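PDB 4PDC: CPXV018 protein, which probably acts as a secreted orthopoxvirus MHC class I-like decoy that binds the activating receptor NKG2D and blunts recognition of infected cells by natural killer cells. Local coordinates for residues Y82-F93 / G131-R139. The protein carries 2 engineered substitutions. Numbering follows the deposited sequence.
Sequences YECDYTDNKSTF and GEDCIMHLR
Cys84 and Cys134 show a helix tied covalently to the sheet beneath it, with SG to SG at 2.1 Å. The C-S-S-C torsion of the bridge is -84°. Cys134 SG also makes an oblique sulfur-aromatic contact with Tyr82, 4.0 Å from CE2. Beyond the bridge, Ile135 spreads over the hairpin, touching Cys84 and Tyr86 on one strand and Ser91 and Phe93 on the other: its CG2 lies 3.6 Å from Tyr86 CD1, the two side chains crossing near a right angle, while CG1 comes as close to Ser91 OG and CD1 reaches Cys84 CB. Leu138 brings CD2 to Tyr86 CB at 3.7 Å.

A helix tied by a disulfide to the underlying antiparallel sheet recalls the alpha2 half of an MHC class I platform. Here helix 131-146 lies across the hairpin of strands 75-87 and 90-99, which a type I' turn closes from Thr87 to Lys90. On the Tyr86 ring, Arg139 lays CD over one face, 3.5 Å from CE2, a CH-pi contact; a bend at chi3 (66°) turns the guanidinium to within 20° of the ring plane, above Tyr86 OH. At the helix start, Phe93 offers its edge to a carbonyl, CE1 to Gly131 O at 3.3 Å, and Tyr82 OH meets Gly131 CA at 3.4 Å. Further out, strand 2-13 pairs with 75-87 and adds His2 and Leu4 beneath Leu138. Glu132, on the side of the helix away from the sheet, and Asp133 hydrogen-bond a chain of another protein, to which Arg139 NH2 adds a weak, long ion pair.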
loop_
_atom_site.group_PDB
_atom_site.type_symbol
_atom_site.label_atom_id
_atom_site.label_comp_id
_atom_site.label_asym_id
_atom_site.label_seq_id
_atom_site.Cartn_x
_atom_site.Cartn_y
_atom_site.Cartn_z
ATOM N N TYR E 82 -0.234 11.102 13.818
ATOM C CA TYR E 82 -1.244 10.470 12.978
ATOM C C TYR E 82 -2.080 9.501 13.800
ATOM O O TYR E 82 -1.542 8.607 14.461
ATOM C CB TYR E 82 -0.607 9.738 11.793
ATOM C CG TYR E 82 -1.644 9.097 10.903
ATOM C CD1 TYR E 82 -2.329 9.847 9.956
ATOM C CD2 TYR E 82 -1.960 7.751 11.027
ATOM C CE1 TYR E 82 -3.289 9.273 9.149
ATOM C CE2 TYR E 82 -2.922 7.169 10.223
ATOM C CZ TYR E 82 -3.581 7.933 9.286
ATOM O OH TYR E 82 -4.543 7.360 8.482
ATOM N N GLU E 83 -3.396 9.686 13.752
ATOM C CA GLU E 83 -4.318 8.906 14.565
ATOM C C GLU E 83 -5.505 8.439 13.743
ATOM O O GLU E 83 -6.115 9.234 13.032
ATOM C CB GLU E 83 -4.811 9.734 15.754
ATOM C CG GLU E 83 -5.755 8.999 16.687
ATOM C CD GLU E 83 -6.382 9.919 17.714
ATOM O OE1 GLU E 83 -7.445 10.497 17.410
ATOM O OE2 GLU E 83 -5.811 10.069 18.816
ATOM N N CYS E 84 -5.823 7.150 13.837
ATOM C CA CYS E 84 -7.064 6.638 13.272
ATOM C C CYS E 84 -7.977 6.237 14.425
ATOM O O CYS E 84 -7.514 5.837 15.497
ATOM C CB CYS E 84 -6.812 5.470 12.310
ATOM S SG CYS E 84 -6.179 3.930 13.018
ATOM N N ASP E 85 -9.277 6.370 14.195
ATOM C CA ASP E 85 -10.284 6.178 15.228
ATOM C C ASP E 85 -11.393 5.284 14.691
ATOM O O ASP E 85 -11.962 5.566 13.637
ATOM C CB ASP E 85 -10.842 7.533 15.670
ATOM C CG ASP E 85 -11.885 7.417 16.769
ATOM O OD1 ASP E 85 -12.983 6.879 16.507
ATOM O OD2 ASP E 85 -11.610 7.889 17.891
ATOM N N TYR E 86 -11.679 4.199 15.405
ATOM C CA TYR E 86 -12.775 3.305 15.039
ATOM C C TYR E 86 -13.839 3.330 16.129
ATOM O O TYR E 86 -13.668 2.752 17.205
ATOM C CB TYR E 86 -12.266 1.884 14.811
ATOM C CG TYR E 86 -13.219 1.022 14.017
ATOM C CD1 TYR E 86 -13.602 1.385 12.736
ATOM C CD2 TYR E 86 -13.724 -0.159 14.543
ATOM C CE1 TYR E 86 -14.466 0.603 12.000
ATOM C CE2 TYR E 86 -14.588 -0.950 13.812
ATOM C CZ TYR E 86 -14.951 -0.563 12.540
ATOM O OH TYR E 86 -15.815 -1.340 11.803
ATOM N N THR E 87 -14.935 4.020 15.826
ATOM C CA THR E 87 -16.014 4.261 16.773
ATOM C C THR E 87 -17.341 4.105 16.043
ATOM O O THR E 87 -17.567 4.753 15.021
ATOM C CB THR E 87 -15.922 5.679 17.390
ATOM O OG1 THR E 87 -14.643 5.856 18.014
ATOM C CG2 THR E 87 -17.016 5.899 18.424
ATOM N N ASP E 88 -18.211 3.243 16.561
ATOM C CA ASP E 88 -19.512 3.003 15.940
ATOM C C ASP E 88 -19.316 2.541 14.497
ATOM O O ASP E 88 -20.011 2.985 13.585
ATOM C CB ASP E 88 -20.372 4.272 15.996
ATOM C CG ASP E 88 -21.807 4.033 15.556
ATOM O OD1 ASP E 88 -22.344 2.937 15.818
ATOM O OD2 ASP E 88 -22.393 4.949 14.943
ATOM N N ASN E 89 -18.339 1.657 14.304
ATOM C CA ASN E 89 -18.021 1.101 12.990
ATOM C C ASN E 89 -17.667 2.156 11.945
ATOM O O ASN E 89 -17.679 1.876 10.748
ATOM C CB ASN E 89 -19.188 0.255 12.479
ATOM C CG ASN E 89 -19.537 -0.882 13.421
ATOM O OD1 ASN E 89 -20.657 -0.962 13.925
ATOM N ND2 ASN E 89 -18.575 -1.765 13.665
ATOM N N LYS E 90 -17.348 3.364 12.401
ATOM C CA LYS E 90 -16.959 4.449 11.506
ATOM C C LYS E 90 -15.481 4.795 11.670
ATOM O O LYS E 90 -14.981 4.944 12.789
ATOM C CB LYS E 90 -17.825 5.683 11.756
ATOM C CG LYS E 90 -19.246 5.531 11.236
ATOM C CD LYS E 90 -20.135 6.686 11.671
ATOM C CE LYS E 90 -21.527 6.563 11.072
ATOM N NZ LYS E 90 -22.140 5.234 11.352
ATOM N N SER E 91 -14.797 4.907 10.537
ATOM C CA SER E 91 -13.374 5.212 10.504
ATOM C C SER E 91 -13.158 6.705 10.306
ATOM O O SER E 91 -13.625 7.270 9.320
ATOM C CB SER E 91 -12.687 4.437 9.379
ATOM O OG SER E 91 -12.905 3.043 9.499
ATOM N N THR E 92 -12.462 7.338 11.246
ATOM C CA THR E 92 -12.106 8.747 11.124
ATOM C C THR E 92 -10.623 8.926 11.432
ATOM O O THR E 92 -10.013 8.100 12.117
ATOM C CB THR E 92 -12.949 9.642 12.056
ATOM O OG1 THR E 92 -12.812 9.200 13.408
ATOM C CG2 THR E 92 -14.417 9.596 11.658
ATOM N N PHE E 93 -10.052 10.004 10.911
ATOM C CA PHE E 93 -8.613 10.209 10.959
ATOM C C PHE E 93 -8.274 11.633 11.357
ATOM O O PHE E 93 -9.053 12.562 11.136
ATOM C CB PHE E 93 -7.988 9.884 9.602
ATOM C CG PHE E 93 -8.308 8.507 9.108
ATOM C CD1 PHE E 93 -7.509 7.431 9.455
ATOM C CD2 PHE E 93 -9.416 8.286 8.308
ATOM C CE1 PHE E 93 -7.805 6.161 9.004
ATOM C CE2 PHE E 93 -9.718 7.018 7.853
ATOM C CZ PHE E 93 -8.912 5.954 8.202
ATOM N N GLY E 131 -4.740 4.627 5.669
ATOM C CA GLY E 131 -5.744 4.772 6.707
ATOM C C GLY E 131 -6.494 3.484 6.996
ATOM O O GLY E 131 -6.745 3.145 8.156
ATOM N N GLU E 132 -6.856 2.762 5.942
ATOM C CA GLU E 132 -7.568 1.503 6.100
ATOM C C GLU E 132 -6.712 0.492 6.864
ATOM O O GLU E 132 -7.224 -0.255 7.696
ATOM C CB GLU E 132 -7.977 0.944 4.740
ATOM C CG GLU E 132 -8.958 -0.211 4.830
ATOM C CD GLU E 132 -9.486 -0.645 3.477
ATOM O OE1 GLU E 132 -8.954 -0.178 2.445
ATOM O OE2 GLU E 132 -10.441 -1.451 3.451
ATOM N N ASP E 133 -5.411 0.478 6.582
ATOM C CA ASP E 133 -4.480 -0.368 7.321
ATOM C C ASP E 133 -4.482 -0.022 8.809
ATOM O O ASP E 133 -4.513 -0.909 9.660
ATOM C CB ASP E 133 -3.056 -0.233 6.766
ATOM C CG ASP E 133 -2.945 -0.662 5.315
ATOM O OD1 ASP E 133 -3.724 -1.541 4.885
ATOM O OD2 ASP E 133 -2.066 -0.122 4.603
ATOM N N CYS E 134 -4.447 1.271 9.117
ATOM C CA CYS E 134 -4.409 1.726 10.501
ATOM C C CYS E 134 -5.640 1.248 11.266
ATOM O O CYS E 134 -5.540 0.835 12.420
ATOM C CB CYS E 134 -4.307 3.253 10.559
ATOM S SG CYS E 134 -4.279 3.944 12.232
ATOM N N ILE E 135 -6.796 1.291 10.611
ATOM C CA ILE E 135 -8.042 0.847 11.228
ATOM C C ILE E 135 -8.020 -0.663 11.459
ATOM O O ILE E 135 -8.468 -1.150 12.496
ATOM C CB ILE E 135 -9.266 1.214 10.353
ATOM C CG1 ILE E 135 -9.411 2.738 10.234
ATOM C CG2 ILE E 135 -10.550 0.588 10.909
ATOM C CD1 ILE E 135 -9.837 3.437 11.512
ATOM N N MET E 136 -7.508 -1.409 10.486
ATOM C CA MET E 136 -7.461 -2.860 10.608
ATOM C C MET E 136 -6.435 -3.280 11.660
ATOM O O MET E 136 -6.661 -4.242 12.401
ATOM C CB MET E 136 -7.153 -3.500 9.253
ATOM C CG MET E 136 -8.271 -3.306 8.237
ATOM S SD MET E 136 -9.807 -4.112 8.726
ATOM C CE MET E 136 -9.412 -5.817 8.350
ATOM N N HIS E 137 -5.316 -2.563 11.734
ATOM C CA HIS E 137 -4.347 -2.797 12.804
ATOM C C HIS E 137 -4.972 -2.483 14.158
ATOM O O HIS E 137 -4.807 -3.236 15.121
ATOM C CB HIS E 137 -3.086 -1.951 12.614
ATOM C CG HIS E 137 -2.189 -2.434 11.518
ATOM N ND1 HIS E 137 -0.822 -2.259 11.549
ATOM C CD2 HIS E 137 -2.460 -3.079 10.359
ATOM C CE1 HIS E 137 -0.290 -2.777 10.457
ATOM N NE2 HIS E 137 -1.263 -3.281 9.718
ATOM N N LEU E 138 -5.685 -1.364 14.224
ATOM C CA LEU E 138 -6.354 -0.938 15.449
ATOM C C LEU E 138 -7.290 -2.027 15.969
ATOM O O LEU E 138 -7.238 -2.396 17.138
ATOM C CB LEU E 138 -7.125 0.363 15.207
ATOM C CG LEU E 138 -8.118 0.807 16.286
ATOM C CD1 LEU E 138 -7.444 0.932 17.647
ATOM C CD2 LEU E 138 -8.770 2.125 15.891
ATOM N N ARG E 139 -8.135 -2.549 15.092
ATOM C CA ARG E 139 -9.081 -3.584 15.479
ATOM C C ARG E 139 -8.355 -4.865 15.906
ATOM O O ARG E 139 -8.753 -5.527 16.865
ATOM C CB ARG E 139 -10.047 -3.860 14.326
ATOM C CG ARG E 139 -10.986 -2.693 14.045
ATOM C CD ARG E 139 -11.853 -2.944 12.822
ATOM N NE ARG E 139 -12.783 -4.047 13.029
ATOM C CZ ARG E 139 -13.418 -4.682 12.051
ATOM N NH1 ARG E 139 -13.223 -4.328 10.787
ATOM N NH2 ARG E 139 -14.244 -5.680 12.336
#